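Local atomic coordinates of uncharacterized protein (PDB entry 4H0A), a protein that is of unknown function but belongs to the CAP family, joining a cysteine-rich secretory protein domain to a CAP-associated N-terminal region. Residues A[39-42]-A[43-46]. Residues are numbered along the deposited sequence; the frame is centred on the assembly and turned at random.
Sequences EGVG and TWVG
T43 grips G40 O twice. T43 N donates to G40 O at 3.0 Å, bent to 148° at the hydrogen. T43 OG1 donates to G40 O at 2.6 Å, nearly in line with the carbonyl bond. With OG1 placed between the backbone N and the carbonyl carbon (chi1 66°), the hydroxyl reaches back to that oxygen, and the methyl T43 CG2 rests 3.5 Å from E39 N. One residue on, W44 N donates to V41 O at 2.9 Å, repeating the i to i+3 spacing. A water bridges G42 O and V45 O, donating a hydrogen bond to each.

The apolar evidence centres on the indole of W44. V41 CA sits 3.7 Å from the centroid of the five-membered ring of W44 and almost on its normal, a CH-pi contact over the face, while V41 CG1 lies over the same face of the six-membered ring, 3.7 Å from W44 CH2. Beyond the turn, rings of Y81 and F56 meet the same indole, and V93 of strand 89-96 touches both V41 and W44.

Successive i+3 to i bonds identify a short 3-10 turn, which in the loop ahead of helix 50-56 packs its V41 and W44 side chains onto the seven-stranded antiparallel sheet of the N-terminal part.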
loop_
_atom_site.group_PDB
_atom_site.type_symbol
_atom_site.label_atom_id
_atom_site.label_comp_id
_atom_site.label_asym_id
_atom_site.label_seq_id
_atom_site.Cartn_x
_atom_site.Cartn_y
_atom_site.Cartn_z
ATOM N N GLU A 39 2.690 21.896 7.257
ATOM C CA GLU A 39 2.839 21.039 8.430
ATOM C C GLU A 39 2.527 19.590 8.072
ATOM O O GLU A 39 2.000 19.316 6.992
ATOM C CB GLU A 39 1.870 21.521 9.534
ATOM C CG GLU A 39 0.406 21.473 9.115
ATOM C CD GLU A 39 -0.578 22.020 10.128
ATOM O OE1 GLU A 39 -0.961 21.261 11.050
ATOM O OE2 GLU A 39 -1.015 23.182 9.966
ATOM N N GLY A 40 2.814 18.689 8.996
ATOM C CA GLY A 40 2.510 17.276 8.822
ATOM C C GLY A 40 3.536 16.501 8.028
ATOM O O GLY A 40 4.617 17.013 7.723
ATOM N N VAL A 41 3.166 15.262 7.646
ATOM C CA VAL A 41 4.084 14.325 7.000
ATOM C C VAL A 41 4.584 14.818 5.643
ATOM O O VAL A 41 5.712 14.492 5.285
ATOM C CB VAL A 41 3.552 12.872 6.904
ATOM C CG1 VAL A 41 2.985 12.394 8.233
ATOM C CG2 VAL A 41 2.538 12.710 5.797
ATOM N N GLY A 42 3.815 15.652 4.945
ATOM C CA GLY A 42 4.266 16.228 3.684
ATOM C C GLY A 42 5.542 17.050 3.811
ATOM O O GLY A 42 6.353 17.079 2.877
ATOM N N THR A 43 5.771 17.677 4.990
ATOM C CA THR A 43 6.994 18.456 5.241
ATOM C C THR A 43 8.205 17.538 5.513
ATOM O O THR A 43 9.324 18.040 5.533
ATOM C CB THR A 43 6.819 19.430 6.426
ATOM O OG1 THR A 43 6.648 18.691 7.645
ATOM C CG2 THR A 43 5.670 20.424 6.217
ATOM N N TRP A 44 7.999 16.223 5.752
ATOM C CA TRP A 44 9.111 15.302 6.015
ATOM C C TRP A 44 9.855 14.958 4.729
ATOM O O TRP A 44 11.036 14.662 4.796
ATOM C CB TRP A 44 8.639 13.992 6.677
ATOM C CG TRP A 44 7.826 14.145 7.933
ATOM C CD1 TRP A 44 7.593 15.288 8.642
ATOM C CD2 TRP A 44 7.193 13.086 8.662
ATOM N NE1 TRP A 44 6.810 15.012 9.739
ATOM C CE2 TRP A 44 6.585 13.661 9.797
ATOM C CE3 TRP A 44 7.090 11.701 8.468
ATOM C CZ2 TRP A 44 5.833 12.907 10.699
ATOM C CZ3 TRP A 44 6.385 10.947 9.389
ATOM C CH2 TRP A 44 5.747 11.553 10.474
ATOM N N VAL A 45 9.180 14.998 3.562
ATOM C CA VAL A 45 9.825 14.640 2.295
ATOM C C VAL A 45 10.954 15.638 2.020
ATOM O O VAL A 45 10.735 16.848 2.090
ATOM C CB VAL A 45 8.804 14.550 1.131
ATOM C CG1 VAL A 45 9.508 14.274 -0.202
ATOM C CG2 VAL A 45 7.751 13.472 1.417
ATOM N N GLY A 46 12.153 15.114 1.771
ATOM C CA GLY A 46 13.346 15.917 1.526
ATOM C C GLY A 46 14.222 16.093 2.751
ATOM O O GLY A 46 15.365 16.520 2.609
HETATM O O HOH W 1 8.436 18.251 1.726
#